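Local atomic coordinates of exopolyphosphatase (Aquifex aeolicus, PDB entry 1T6C), a protein that probably hydrolyses phosphoanhydride bonds in polyphosphate or guanosine pentaphosphate, and binds a calcium ion. Residues Y125-V130 and V140-Q145; A131-P136 and S296-R301. All blocks are in the same frame, centred on the assembly; numbering follows the deposited sequence.

Interaction 1: residues Y125-V130 and V140-Q145. With CA (calcium ion), chain C.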
ATOM      1  N   TYR A 125       8.830  -3.399   4.921  1.00  9.64           N
ATOM      2  CA  TYR A 125       9.283  -2.197   4.254  1.00  9.66           C
ATOM      3  C   TYR A 125       8.382  -1.009   4.590  1.00 10.25           C
ATOM      4  O   TYR A 125       8.875   0.078   4.856  1.00  9.94           O
ATOM      5  CB  TYR A 125       9.289  -2.415   2.741  1.00 10.17           C
ATOM      6  CG  TYR A 125      10.500  -3.120   2.190  1.00  9.73           C
ATOM      7  CD1 TYR A 125      11.773  -2.566   2.312  1.00 12.64           C
ATOM      8  CD2 TYR A 125      10.362  -4.290   1.438  1.00 12.48           C
ATOM      9  CE1 TYR A 125      12.860  -3.193   1.769  1.00 13.77           C
ATOM     10  CE2 TYR A 125      11.442  -4.928   0.911  1.00 13.51           C
ATOM     11  CZ  TYR A 125      12.691  -4.396   1.092  1.00 13.53           C
ATOM     12  OH  TYR A 125      13.773  -5.023   0.533  1.00 15.37           O
ATOM     13  N   ALA A 126       7.061  -1.203   4.605  1.00 10.40           N
ATOM     14  CA  ALA A 126       6.123  -0.116   4.898  1.00  9.89           C
ATOM     15  C   ALA A 126       6.365   0.381   6.304  1.00 10.70           C
ATOM     16  O   ALA A 126       6.309   1.572   6.546  1.00 10.59           O
ATOM     17  CB  ALA A 126       4.717  -0.592   4.739  1.00 10.98           C
ATOM     18  N   TYR A 127       6.643  -0.541   7.214  1.00 11.09           N
ATOM     19  CA  TYR A 127       6.966  -0.173   8.581  1.00 10.81           C
ATOM     20  C   TYR A 127       8.190   0.741   8.670  1.00 10.65           C
ATOM     21  O   TYR A 127       8.179   1.735   9.428  1.00 11.00           O
ATOM     22  CB  TYR A 127       7.166  -1.434   9.421  1.00 11.35           C
ATOM     23  CG  TYR A 127       7.391  -1.128  10.869  1.00 11.12           C
ATOM     24  CD1 TYR A 127       8.665  -0.805  11.328  1.00 14.51           C
ATOM     25  CD2 TYR A 127       6.349  -1.195  11.773  1.00 12.58           C
ATOM     26  CE1 TYR A 127       8.872  -0.517  12.646  1.00 16.15           C
ATOM     27  CE2 TYR A 127       6.548  -0.895  13.112  1.00 14.60           C
ATOM     28  CZ  TYR A 127       7.818  -0.596  13.532  1.00 18.78           C
ATOM     29  OH  TYR A 127       8.036  -0.288  14.854  1.00 18.61           O
ATOM     30  N   LEU A 128       9.239   0.438   7.925  1.00 10.07           N
ATOM     31  CA  LEU A 128      10.409   1.329   7.841  1.00 10.51           C
ATOM     32  C   LEU A 128      10.053   2.710   7.328  1.00 11.09           C
ATOM     33  O   LEU A 128      10.570   3.696   7.774  1.00 10.90           O
ATOM     34  CB  LEU A 128      11.506   0.745   6.945  1.00 11.17           C
ATOM     35  CG  LEU A 128      12.173  -0.529   7.441  1.00 14.18           C
ATOM     36  CD1 LEU A 128      13.250  -0.959   6.440  1.00 15.64           C
ATOM     37  CD2 LEU A 128      12.801  -0.308   8.788  1.00 17.65           C
ATOM     38  N   ALA A 129       9.169   2.794   6.339  1.00  9.33           N
ATOM     39  CA  ALA A 129       8.740   4.082   5.856  1.00  9.49           C
ATOM     40  C   ALA A 129       8.117   4.948   6.930  1.00  9.94           C
ATOM     41  O   ALA A 129       8.327   6.136   6.943  1.00 11.12           O
ATOM     42  CB  ALA A 129       7.783   3.903   4.692  1.00  9.48           C
ATOM     43  N   VAL A 130       7.335   4.311   7.797  1.00  9.79           N
ATOM     44  CA  VAL A 130       6.621   4.970   8.865  1.00  9.81           C
ATOM     45  C   VAL A 130       7.613   5.360   9.961  1.00 10.12           C
ATOM     46  O   VAL A 130       7.533   6.448  10.529  1.00 11.07           O
ATOM     47  CB  VAL A 130       5.527   4.055   9.414  1.00  9.80           C
ATOM     48  CG1 VAL A 130       4.974   4.588  10.690  1.00 11.22           C
ATOM     49  CG2 VAL A 130       4.428   3.897   8.393  1.00 10.17           C
ATOM     50  N   VAL A 140       4.136   0.187  18.379  1.00 14.53           N
ATOM     51  CA  VAL A 140       3.480   0.645  17.164  1.00 13.67           C
ATOM     52  C   VAL A 140       2.860  -0.519  16.399  1.00 12.46           C
ATOM     53  O   VAL A 140       3.436  -1.591  16.334  1.00 13.25           O
ATOM     54  CB  VAL A 140       4.536   1.278  16.257  1.00 14.07           C
ATOM     55  CG1 VAL A 140       3.887   1.773  14.973  1.00 16.48           C
ATOM     56  CG2 VAL A 140       5.251   2.427  16.959  1.00 15.41           C
ATOM     57  N   CYS A 141       1.685  -0.291  15.816  1.00 12.12           N
ATOM     58  CA  CYS A 141       1.147  -1.196  14.823  1.00 11.97           C
ATOM     59  C   CYS A 141       0.873  -0.401  13.565  1.00 10.95           C
ATOM     60  O   CYS A 141       0.127   0.581  13.586  1.00 12.34           O
ATOM     61  CB  CYS A 141      -0.109  -1.899  15.298  1.00 12.24           C
ATOM     62  SG  CYS A 141      -0.740  -3.059  14.057  1.00 15.10           S
ATOM     63  N   VAL A 142       1.527  -0.806  12.470  1.00 11.16           N
ATOM     64  CA  VAL A 142       1.301  -0.214  11.161  1.00 11.05           C
ATOM     65  C   VAL A 142       0.271  -1.104  10.479  1.00 10.08           C
ATOM     66  O   VAL A 142       0.444  -2.314  10.425  1.00 10.78           O
ATOM     67  CB  VAL A 142       2.606  -0.132  10.359  1.00 11.60           C
ATOM     68  CG1 VAL A 142       2.359   0.275   8.926  1.00 12.96           C
ATOM     69  CG2 VAL A 142       3.522   0.863  10.994  1.00 11.14           C
ATOM     70  N   VAL A 143      -0.797  -0.481   9.993  1.00 10.56           N
ATOM     71  CA  VAL A 143      -1.896  -1.183   9.336  1.00 11.39           C
ATOM     72  C   VAL A 143      -1.919  -0.753   7.885  1.00 11.19           C
ATOM     73  O   VAL A 143      -2.292   0.374   7.570  1.00 11.11           O
ATOM     74  CB  VAL A 143      -3.240  -0.867  10.013  1.00 11.67           C
ATOM     75  CG1 VAL A 143      -4.383  -1.597   9.320  1.00 12.32           C
ATOM     76  CG2 VAL A 143      -3.197  -1.229  11.458  1.00 13.35           C
ATOM     77  N   ASP A 144      -1.488  -1.635   7.002  1.00 10.93           N
ATOM     78  CA  ASP A 144      -1.283  -1.285   5.591  1.00 12.60           C
ATOM     79  C   ASP A 144      -2.237  -2.059   4.687  1.00 12.51           C
ATOM     80  O   ASP A 144      -2.034  -3.249   4.358  1.00 11.94           O
ATOM     81  CB  ASP A 144       0.154  -1.546   5.192  1.00 13.08           C
ATOM     82  CG  ASP A 144       0.492  -1.019   3.839  1.00 17.75           C
ATOM     83  OD1 ASP A 144      -0.390  -0.474   3.082  1.00 20.29           O
ATOM     84  OD2 ASP A 144       1.678  -1.147   3.449  1.00 21.36           O
ATOM     85  N   GLN A 145      -3.279  -1.359   4.262  1.00 11.45           N
ATOM     86  CA  GLN A 145      -4.329  -1.936   3.456  1.00 11.97           C
ATOM     87  C   GLN A 145      -4.105  -1.598   1.995  1.00 11.54           C
ATOM     88  O   GLN A 145      -3.922  -0.440   1.632  1.00 11.77           O
ATOM     89  CB  GLN A 145      -5.705  -1.418   3.924  1.00 11.18           C
ATOM     90  CG  GLN A 145      -6.848  -1.845   3.005  1.00 12.91           C
ATOM     91  CD  GLN A 145      -7.096  -0.900   1.866  1.00 14.55           C
ATOM     92  OE1 GLN A 145      -7.201   0.311   2.061  1.00 13.94           O
ATOM     93  NE2 GLN A 145      -7.182  -1.439   0.633  1.00 14.20           N
TER
HETATM   94 CA    CA C 502      -1.436  -4.561   1.872  1.00 14.37          CA
HETATM   95  O   HOH W   1      -0.427  -2.234   0.795  1.00 19.49           O
HETATM   96  O   HOH W   2       0.609  -6.024   0.712  1.00 20.40           O
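The aromatic ring of Y127 meets one branch of V142 at an oblique angle, its CD2 3.6 Å from V142 CG2. That methyl sits in the angle between two helix residues about one turn apart; it also meets V130, whose CB, CG1 and CG2 are all nearly equally near, with CG1 at 4.0 Å, so the short, branched valine closes on the methyl with its whole end, while the flat ring of Y127 covers it from another direction. Y127 has CG anti to the backbone N (chi1 -175°), which swings the ring along the strand until CE2 comes within 4.2 Å of V140 CG1. A tyrosine suits this place because its length spans two inward-facing valines while its hydroxyl, in hydrogen bond to the carbonyl of G157, has a polar partner at the far end. Helix 119-133 here packs on strand 139-146 of the six-stranded sheet of an actin-like fold, their local axes 9.1 Å apart and inclined at 120°. L212, on the adjoining parallel strand 208-212, also touches A126, V130, V142 and D144. Further along the strand the surface changes from apolar to polar: D144 OD2 sits 3.3 Å from A126 CB, and a methyl is small enough to leave room for the carboxylate. The other oxygen, OD1, accepts a hydrogen bond from water 1, itself a calcium ligand. D144 also binds the calcium directly, through its backbone O at 2.9 Å, while the carbonyls of G146 and S149 and OE1 of E151 supply further ligands from the same hairpin.

Interaction 2: residues A131-P136 and S296-R301; sequences AYSLKP and SDWGLR
S133 OG is gripped by the carbonyl O of A129, one turn back in the helix, and by NE2 of H235, while on the side of segment 296-301 it lies 4.0 Å from both S296 OG and W298 CB. The contact joins the end of helix 119-133 to the connection between strand 292-296 and helix 300-313 of the actin-like fold. S133 turns OG between its backbone N and carbonyl carbon (chi1 71°), a position that lets a helical serine reach back to A129 and leaves CB to lie against the indole, 3.8 Å from W298 CE3. The broad indole also reaches Y132: W298 CZ3 meets Y132 CD2 at 3.6 Å, and the two rings meet at their borders, their planes inclined by only 17°, without stacking. The indole also touches L36 and I38 of strand 35-45, and Y132 OH bonds to the backbone N of L36. Were W298 replaced by an alanine, the rim of Y132 and the CB of S133 would probably lose their apolar neighbour and a gap would open toward strand 35-45. L134, just past the helix, lays CD1 against S296 CB at 3.7 Å, and K135 NZ folds back to donate a hydrogen bond to Y132 O at the helix end. S296 itself is small enough to fit beside L134, and its OG donates to W298 O at 2.8 Å, on a lone pair in the carbonyl plane.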
ATOM      1  N   ALA A 131       8.524   4.456  10.258  1.00 10.86           N
ATOM      2  CA  ALA A 131       9.538   4.729  11.258  1.00 11.26           C
ATOM      3  C   ALA A 131      10.314   5.989  10.929  1.00 12.82           C
ATOM      4  O   ALA A 131      10.545   6.825  11.798  1.00 13.13           O
ATOM      5  CB  ALA A 131      10.462   3.531  11.466  1.00 11.85           C
ATOM      6  N   TYR A 132      10.683   6.153   9.672  1.00 12.30           N
ATOM      7  CA  TYR A 132      11.390   7.328   9.222  1.00 12.69           C
ATOM      8  C   TYR A 132      10.492   8.561   9.141  1.00 12.71           C
ATOM      9  O   TYR A 132      10.824   9.629   9.656  1.00 13.52           O
ATOM     10  CB  TYR A 132      12.032   7.065   7.855  1.00 12.60           C
ATOM     11  CG  TYR A 132      12.610   8.317   7.299  1.00 13.77           C
ATOM     12  CD1 TYR A 132      13.824   8.791   7.764  1.00 16.52           C
ATOM     13  CD2 TYR A 132      11.926   9.083   6.354  1.00 14.96           C
ATOM     14  CE1 TYR A 132      14.344   9.960   7.289  1.00 19.37           C
ATOM     15  CE2 TYR A 132      12.448  10.284   5.882  1.00 17.13           C
ATOM     16  CZ  TYR A 132      13.655  10.710   6.381  1.00 18.83           C
ATOM     17  OH  TYR A 132      14.225  11.876   5.966  1.00 23.39           O
ATOM     18  N   SER A 133       9.347   8.428   8.480  1.00 12.09           N
ATOM     19  CA  SER A 133       8.538   9.591   8.120  1.00 11.63           C
ATOM     20  C   SER A 133       7.585  10.105   9.168  1.00 11.66           C
ATOM     21  O   SER A 133       7.085  11.242   9.026  1.00 12.36           O
ATOM     22  CB  SER A 133       7.751   9.310   6.841  1.00 11.28           C
ATOM     23  OG  SER A 133       6.718   8.392   7.063  1.00 11.52           O
ATOM     24  N   LEU A 134       7.335   9.311  10.211  1.00 11.70           N
ATOM     25  CA  LEU A 134       6.435   9.705  11.301  1.00 11.90           C
ATOM     26  C   LEU A 134       7.032   9.542  12.692  1.00 13.24           C
ATOM     27  O   LEU A 134       6.568  10.202  13.628  1.00 14.95           O
ATOM     28  CB  LEU A 134       5.120   8.920  11.245  1.00 12.32           C
ATOM     29  CG  LEU A 134       4.154   9.332  10.115  1.00 12.34           C
ATOM     30  CD1 LEU A 134       2.988   8.339  10.082  1.00 12.71           C
ATOM     31  CD2 LEU A 134       3.650  10.762  10.294  1.00 13.61           C
ATOM     32  N   LYS A 135       7.996   8.651  12.824  1.00 14.26           N
ATOM     33  CA  LYS A 135       8.645   8.356  14.125  1.00 15.87           C
ATOM     34  C   LYS A 135       7.610   8.139  15.235  1.00 15.68           C
ATOM     35  O   LYS A 135       7.661   8.788  16.276  1.00 17.68           O
ATOM     36  CB  LYS A 135       9.674   9.465  14.472  1.00 17.20           C
ATOM     37  CG  LYS A 135      10.779   9.589  13.407  1.00 21.87           C
ATOM     38  CD  LYS A 135      11.792  10.741  13.593  1.00 25.65           C
ATOM     39  CE  LYS A 135      12.222  11.345  12.211  1.00 26.39           C
ATOM     40  NZ  LYS A 135      12.928  10.417  11.221  1.00 22.49           N
ATOM     41  N   PRO A 136       6.655   7.239  15.036  1.00 15.92           N
ATOM     42  CA  PRO A 136       5.604   7.027  16.034  1.00 16.48           C
ATOM     43  C   PRO A 136       6.216   6.485  17.335  1.00 17.60           C
ATOM     44  O   PRO A 136       7.189   5.736  17.307  1.00 18.07           O
ATOM     45  CB  PRO A 136       4.709   5.979  15.381  1.00 15.99           C
ATOM     46  CG  PRO A 136       5.607   5.279  14.459  1.00 15.91           C
ATOM     47  CD  PRO A 136       6.497   6.327  13.887  1.00 14.85           C
ATOM     48  N   SER A 296      -0.279   7.797   7.292  1.00 10.26           N
ATOM     49  CA  SER A 296       0.968   7.933   6.547  1.00 10.54           C
ATOM     50  C   SER A 296       0.710   7.946   5.052  1.00 11.48           C
ATOM     51  O   SER A 296      -0.013   7.102   4.538  1.00 12.66           O
ATOM     52  CB  SER A 296       1.904   6.762   6.862  1.00 10.77           C
ATOM     53  OG  SER A 296       3.085   6.899   6.093  1.00 11.75           O
ATOM     54  N   ASP A 297       1.323   8.903   4.377  1.00 11.40           N
ATOM     55  CA  ASP A 297       1.386   8.927   2.917  1.00 11.49           C
ATOM     56  C   ASP A 297       2.448   7.990   2.349  1.00 12.36           C
ATOM     57  O   ASP A 297       2.381   7.656   1.178  1.00 12.99           O
ATOM     58  CB  ASP A 297       1.625  10.349   2.403  1.00 12.15           C
ATOM     59  CG  ASP A 297       1.578  10.428   0.906  1.00 13.80           C
ATOM     60  OD1 ASP A 297       2.665  10.577   0.274  1.00 16.78           O
ATOM     61  OD2 ASP A 297       0.508  10.302   0.291  1.00 17.32           O
ATOM     62  N   TRP A 298       3.413   7.577   3.160  1.00 12.01           N
ATOM     63  CA  TRP A 298       4.472   6.680   2.736  1.00 11.51           C
ATOM     64  C   TRP A 298       4.218   5.216   3.139  1.00 12.14           C
ATOM     65  O   TRP A 298       3.658   4.937   4.197  1.00 13.53           O
ATOM     66  CB  TRP A 298       5.775   7.136   3.375  1.00 11.98           C
ATOM     67  CG  TRP A 298       6.418   8.313   2.675  1.00 12.50           C
ATOM     68  CD1 TRP A 298       5.822   9.200   1.815  1.00 14.40           C
ATOM     69  CD2 TRP A 298       7.791   8.688   2.751  1.00 13.32           C
ATOM     70  NE1 TRP A 298       6.755  10.099   1.345  1.00 16.01           N
ATOM     71  CE2 TRP A 298       7.967   9.815   1.918  1.00 15.29           C
ATOM     72  CE3 TRP A 298       8.910   8.165   3.418  1.00 13.90           C
ATOM     73  CZ2 TRP A 298       9.209  10.431   1.741  1.00 17.13           C
ATOM     74  CZ3 TRP A 298      10.162   8.790   3.235  1.00 14.66           C
ATOM     75  CH2 TRP A 298      10.284   9.906   2.420  1.00 15.76           C
ATOM     76  N   GLY A 299       4.661   4.288   2.296  1.00 11.17           N
ATOM     77  CA  GLY A 299       4.504   2.875   2.533  1.00 11.19           C
ATOM     78  C   GLY A 299       5.633   2.117   1.864  1.00 11.01           C
ATOM     79  O   GLY A 299       6.792   2.562   1.878  1.00 10.29           O
ATOM     80  N   LEU A 300       5.307   0.973   1.276  1.00 11.05           N
ATOM     81  CA  LEU A 300       6.298   0.085   0.648  1.00 11.04           C
ATOM     82  C   LEU A 300       7.336   0.794  -0.214  1.00 11.79           C
ATOM     83  O   LEU A 300       8.531   0.625   0.012  1.00 11.39           O
ATOM     84  CB  LEU A 300       5.591  -0.979  -0.213  1.00 11.17           C
ATOM     85  CG  LEU A 300       6.455  -1.852  -1.145  1.00 12.26           C
ATOM     86  CD1 LEU A 300       7.500  -2.653  -0.346  1.00 12.76           C
ATOM     87  CD2 LEU A 300       5.606  -2.734  -1.966  1.00 14.90           C
ATOM     88  N   ARG A 301       6.889   1.544  -1.229  1.00 11.87           N
ATOM     89  CA  ARG A 301       7.809   2.116  -2.191  1.00 12.24           C
ATOM     90  C   ARG A 301       8.847   3.023  -1.548  1.00 11.65           C
ATOM     91  O   ARG A 301      10.000   3.030  -1.905  1.00 11.37           O
ATOM     92  CB  ARG A 301       7.045   2.905  -3.228  1.00 14.19           C
ATOM     93  CG  ARG A 301       6.278   2.035  -4.141  1.00 16.96           C
ATOM     94  CD  ARG A 301       5.520   2.857  -5.177  0.66 19.51           C
ATOM     95  NE  ARG A 301       4.218   2.290  -5.388  0.66 23.55           N
ATOM     96  CZ  ARG A 301       3.097   2.707  -4.829  0.66 25.89           C
ATOM     97  NH1 ARG A 301       3.069   3.745  -4.015  0.66 26.91           N
ATOM     98  NH2 ARG A 301       1.973   2.078  -5.113  0.66 30.00           N
TER

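Interactions 1 and 2 use successive parts of helix 119-133, their centres about 7 Å apart. The helix end ties them together: V130 O, from interaction 1, probably accepts a hydrogen bond from K135 N of interaction 2 at 3.2 Å. The turn before helix 300-313 also packs back on the earlier part of the helix, with G299 O 3.3 Å from A129 CB and L300 CD1 3.6 Å from Y125 CB. S296 touches V130, so strands 139-146 and 292-296 both bear on that valine. Interaction 1 alone reaches the calcium, through D144; the side chain of S296 is about 13 Å from the ion, and interaction 2 is structural packing.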